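Local coordinates for uncharacterized protein YycE (Bacillus subtilis, PDB 1TWU) that is of unknown function but is probably a member of the glyoxalase and fosfomycin-resistance protein family, at residues A[77-88]-A[126-135]. Numbering follows the deposited sequence.
Sequences PDSLLVFYVPNA and WRIVFMNSKG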
loop_
_atom_site.group_PDB
_atom_site.type_symbol
_atom_site.label_atom_id
_atom_site.label_comp_id
_atom_site.label_asym_id
_atom_site.label_seq_id
_atom_site.Cartn_x
_atom_site.Cartn_y
_atom_site.Cartn_z
ATOM N N PRO A 77 12.056 6.575 4.446
ATOM C CA PRO A 77 12.924 5.670 3.688
ATOM C C PRO A 77 12.602 4.190 3.845
ATOM O O PRO A 77 13.079 3.370 3.066
ATOM C CB PRO A 77 14.314 6.028 4.200
ATOM C CG PRO A 77 14.055 6.434 5.612
ATOM C CD PRO A 77 12.824 7.292 5.480
ATOM N N ASP A 78 11.799 3.856 4.850
ATOM C CA ASP A 78 11.407 2.473 5.098
ATOM C C ASP A 78 9.979 2.171 4.635
ATOM O O ASP A 78 9.465 1.072 4.854
ATOM C CB ASP A 78 11.530 2.132 6.586
ATOM C CG ASP A 78 12.971 2.032 7.050
ATOM O OD1 ASP A 78 13.852 1.756 6.210
ATOM O OD2 ASP A 78 13.218 2.207 8.263
ATOM N N SER A 79 9.336 3.153 4.016
ATOM C CA SER A 79 7.980 2.975 3.510
ATOM C C SER A 79 8.142 2.593 2.035
ATOM O O SER A 79 8.473 3.435 1.190
ATOM C CB SER A 79 7.191 4.271 3.663
ATOM O OG SER A 79 5.815 4.015 3.497
ATOM N N LEU A 80 7.911 1.312 1.743
ATOM C CA LEU A 80 8.102 0.761 0.407
ATOM C C LEU A 80 6.891 0.161 -0.314
ATOM O O LEU A 80 5.861 -0.158 0.286
ATOM C CB LEU A 80 9.158 -0.351 0.471
ATOM C CG LEU A 80 10.620 -0.237 0.931
ATOM C CD1 LEU A 80 10.952 1.138 1.462
ATOM C CD2 LEU A 80 10.878 -1.328 1.971
ATOM N N LEU A 81 7.062 0.015 -1.625
ATOM C CA LEU A 81 6.106 -0.646 -2.509
ATOM C C LEU A 81 7.073 -1.567 -3.246
ATOM O O LEU A 81 7.875 -1.109 -4.057
ATOM C CB LEU A 81 5.440 0.313 -3.503
ATOM C CG LEU A 81 4.623 -0.433 -4.577
ATOM C CD1 LEU A 81 3.600 -1.339 -3.913
ATOM C CD2 LEU A 81 3.923 0.549 -5.504
ATOM N N VAL A 82 7.023 -2.856 -2.937
ATOM C CA VAL A 82 7.940 -3.801 -3.550
ATOM C C VAL A 82 7.361 -4.666 -4.667
ATOM O O VAL A 82 6.337 -5.333 -4.501
ATOM C CB VAL A 82 8.551 -4.744 -2.489
ATOM C CG1 VAL A 82 9.682 -5.555 -3.110
ATOM C CG2 VAL A 82 9.057 -3.945 -1.300
ATOM N N PHE A 83 8.036 -4.642 -5.813
ATOM C CA PHE A 83 7.649 -5.444 -6.962
ATOM C C PHE A 83 8.681 -6.561 -7.067
ATOM O O PHE A 83 9.864 -6.284 -7.261
ATOM C CB PHE A 83 7.696 -4.611 -8.241
ATOM C CG PHE A 83 6.532 -3.671 -8.411
ATOM C CD1 PHE A 83 5.261 -4.161 -8.708
ATOM C CD2 PHE A 83 6.713 -2.292 -8.304
ATOM C CE1 PHE A 83 4.190 -3.291 -8.902
ATOM C CE2 PHE A 83 5.647 -1.414 -8.494
ATOM C CZ PHE A 83 4.382 -1.914 -8.795
ATOM N N TYR A 84 8.248 -7.810 -6.915
ATOM C CA TYR A 84 9.151 -8.959 -7.030
ATOM C C TYR A 84 9.214 -9.353 -8.502
ATOM O O TYR A 84 8.280 -9.952 -9.032
ATOM C CB TYR A 84 8.640 -10.125 -6.178
ATOM C CG TYR A 84 8.875 -9.902 -4.705
ATOM C CD1 TYR A 84 10.134 -10.106 -4.146
ATOM C CD2 TYR A 84 7.863 -9.401 -3.885
ATOM C CE1 TYR A 84 10.388 -9.811 -2.808
ATOM C CE2 TYR A 84 8.104 -9.096 -2.543
ATOM C CZ TYR A 84 9.369 -9.303 -2.011
ATOM O OH TYR A 84 9.622 -8.992 -0.694
ATOM N N VAL A 85 10.306 -8.987 -9.166
ATOM C CA VAL A 85 10.463 -9.287 -10.582
ATOM C C VAL A 85 11.565 -10.313 -10.780
ATOM O O VAL A 85 12.729 -9.961 -10.953
ATOM C CB VAL A 85 10.825 -8.031 -11.385
ATOM C CG1 VAL A 85 10.707 -8.326 -12.869
ATOM C CG2 VAL A 85 9.926 -6.881 -10.990
ATOM N N PRO A 86 11.205 -11.603 -10.762
ATOM C CA PRO A 86 12.166 -12.697 -10.936
ATOM C C PRO A 86 13.021 -12.658 -12.219
ATOM O O PRO A 86 14.156 -13.132 -12.220
ATOM C CB PRO A 86 11.286 -13.947 -10.825
ATOM C CG PRO A 86 9.927 -13.463 -11.266
ATOM C CD PRO A 86 9.831 -12.117 -10.621
ATOM N N ASN A 87 12.484 -12.088 -13.296
ATOM C CA ASN A 87 13.214 -11.986 -14.557
ATOM C C ASN A 87 14.117 -10.757 -14.530
ATOM O O ASN A 87 13.657 -9.641 -14.770
ATOM C CB ASN A 87 12.243 -11.860 -15.727
ATOM C CG ASN A 87 12.944 -11.938 -17.080
ATOM O OD1 ASN A 87 14.051 -11.423 -17.257
ATOM N ND2 ASN A 87 12.287 -12.571 -18.045
ATOM N N ALA A 88 15.400 -10.976 -14.254
ATOM C CA ALA A 88 16.386 -9.901 -14.163
ATOM C C ALA A 88 16.461 -8.969 -15.369
ATOM O O ALA A 88 16.820 -7.798 -15.223
ATOM C CB ALA A 88 17.757 -10.485 -13.880
ATOM N N TRP A 126 8.067 8.139 -2.436
ATOM C CA TRP A 126 7.689 6.797 -2.020
ATOM C C TRP A 126 8.770 5.906 -2.630
ATOM O O TRP A 126 9.166 6.120 -3.774
ATOM C CB TRP A 126 6.304 6.429 -2.565
ATOM C CG TRP A 126 5.677 5.247 -1.861
ATOM C CD1 TRP A 126 6.038 4.722 -0.642
ATOM C CD2 TRP A 126 4.554 4.474 -2.308
ATOM N NE1 TRP A 126 5.210 3.677 -0.311
ATOM C CE2 TRP A 126 4.291 3.503 -1.314
ATOM C CE3 TRP A 126 3.741 4.511 -3.450
ATOM C CZ2 TRP A 126 3.247 2.578 -1.429
ATOM C CZ3 TRP A 126 2.703 3.594 -3.563
ATOM C CH2 TRP A 126 2.467 2.641 -2.558
ATOM N N ARG A 127 9.264 4.939 -1.860
ATOM C CA ARG A 127 10.316 4.038 -2.329
ATOM C C ARG A 127 9.752 2.857 -3.128
ATOM O O ARG A 127 9.113 1.960 -2.576
ATOM C CB ARG A 127 11.133 3.507 -1.137
ATOM C CG ARG A 127 11.915 4.562 -0.340
ATOM C CD ARG A 127 13.047 5.152 -1.153
ATOM N NE ARG A 127 13.743 6.246 -0.470
ATOM C CZ ARG A 127 14.824 6.107 0.296
ATOM N NH1 ARG A 127 15.361 4.914 0.507
ATOM N NH2 ARG A 127 15.392 7.178 0.828
ATOM N N ILE A 128 9.989 2.869 -4.434
ATOM C CA ILE A 128 9.517 1.795 -5.298
ATOM C C ILE A 128 10.685 0.814 -5.489
ATOM O O ILE A 128 11.703 1.132 -6.114
ATOM C CB ILE A 128 9.038 2.344 -6.673
ATOM C CG1 ILE A 128 8.149 3.577 -6.466
ATOM C CG2 ILE A 128 8.251 1.271 -7.425
ATOM C CD1 ILE A 128 6.972 3.344 -5.544
ATOM N N VAL A 129 10.533 -0.382 -4.937
ATOM C CA VAL A 129 11.581 -1.386 -5.021
ATOM C C VAL A 129 11.280 -2.499 -6.015
ATOM O O VAL A 129 10.156 -2.988 -6.119
ATOM C CB VAL A 129 11.847 -2.011 -3.625
ATOM C CG1 VAL A 129 13.089 -2.908 -3.664
ATOM C CG2 VAL A 129 12.013 -0.908 -2.598
ATOM N N PHE A 130 12.308 -2.881 -6.757
ATOM C CA PHE A 130 12.211 -3.964 -7.723
ATOM C C PHE A 130 13.218 -5.012 -7.237
ATOM O O PHE A 130 14.433 -4.831 -7.355
ATOM C CB PHE A 130 12.559 -3.434 -9.114
ATOM C CG PHE A 130 11.631 -2.350 -9.582
ATOM C CD1 PHE A 130 10.467 -2.664 -10.281
ATOM C CD2 PHE A 130 11.886 -1.019 -9.269
ATOM C CE1 PHE A 130 9.564 -1.666 -10.662
ATOM C CE2 PHE A 130 10.995 -0.015 -9.641
ATOM C CZ PHE A 130 9.829 -0.338 -10.338
ATOM N N MET A 131 12.698 -6.088 -6.652
ATOM C CA MET A 131 13.534 -7.154 -6.111
ATOM C C MET A 131 13.584 -8.363 -7.046
ATOM O O MET A 131 12.549 -8.874 -7.494
ATOM C CB MET A 131 13.016 -7.562 -4.724
ATOM C CG MET A 131 13.849 -8.619 -3.989
ATOM S SD MET A 131 15.600 -8.220 -3.739
ATOM C CE MET A 131 15.489 -6.736 -2.809
ATOM N N ASN A 132 14.801 -8.809 -7.342
ATOM C CA ASN A 132 14.999 -9.945 -8.228
ATOM C C ASN A 132 14.751 -11.257 -7.507
ATOM O O ASN A 132 15.688 -11.985 -7.198
ATOM C CB ASN A 132 16.423 -9.945 -8.786
ATOM C CG ASN A 132 16.590 -10.904 -9.950
ATOM O OD1 ASN A 132 17.701 -11.328 -10.264
ATOM N ND2 ASN A 132 15.483 -11.238 -10.607
ATOM N N SER A 133 13.491 -11.553 -7.221
ATOM C CA SER A 133 13.155 -12.802 -6.556
ATOM C C SER A 133 11.688 -13.112 -6.779
ATOM O O SER A 133 11.015 -12.431 -7.546
ATOM C CB SER A 133 13.470 -12.734 -5.055
ATOM O OG SER A 133 12.572 -11.893 -4.358
ATOM N N LYS A 134 11.192 -14.146 -6.118
ATOM C CA LYS A 134 9.799 -14.525 -6.269
ATOM C C LYS A 134 8.988 -14.156 -5.030
ATOM O O LYS A 134 7.780 -14.399 -4.976
ATOM C CB LYS A 134 9.696 -16.028 -6.547
ATOM C CG LYS A 134 10.366 -16.471 -7.849
ATOM C CD LYS A 134 10.042 -17.927 -8.192
ATOM C CE LYS A 134 10.709 -18.917 -7.238
ATOM N NZ LYS A 134 12.199 -18.969 -7.400
ATOM N N GLY A 135 9.656 -13.569 -4.041
ATOM C CA GLY A 135 8.981 -13.168 -2.818
ATOM C C GLY A 135 9.096 -14.185 -1.699
ATOM O O GLY A 135 10.095 -14.898 -1.601
HETATM O O HOH W 1 14.674 2.308 1.098
HETATM O O HOH W 2 4.525 1.706 2.038
#
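Phe83 bonds twice within a parallel ladder: its N donates to Val129 O at 2.7 Å, almost straight (176°), and its O accepts from Met131 N at 2.9 Å. Leu81 bonds in the same way to Arg127 and Val129, and Val85 N closes the run on Met131 O. Beyond the strands the amide of Asn132 takes over, ND2 reaching Val85 O at 3.1 Å and, weakly, Pro86 O; with CG anti to the backbone N (chi1 -167°), the group is turned back toward segment 77-88. At the other end, one water, at the indole edge and in its plane, joins Trp126 NE1 to Leu80 O and Ser79 OG. Such pairing of first and last strands belongs to the βαβββ module of the vicinal-oxygen-chelate fold, here its C-terminal copy. Strand 80-84 is an edge strand of this sheet within the chain, and an antiparallel ladder with the second subunit carries the sheet onward. On one face of the sheet Leu81 CB lies over the indole of Trp126, 3.9 Å from the centroid of its six-membered ring. Further along, the Phe83 and Phe130 rings run side by side, nearly parallel (17°) but barely overlapping, while Ile128 CG2 meets the Phe83 edge in plane. On the other face of the sheet, Gly135 CA covers one face of the Tyr84 ring, 3.6 Å from its centroid, and Val82 CG1 the opposite face; Met131 CG approaches Tyr84 CE1 at 3.8 Å.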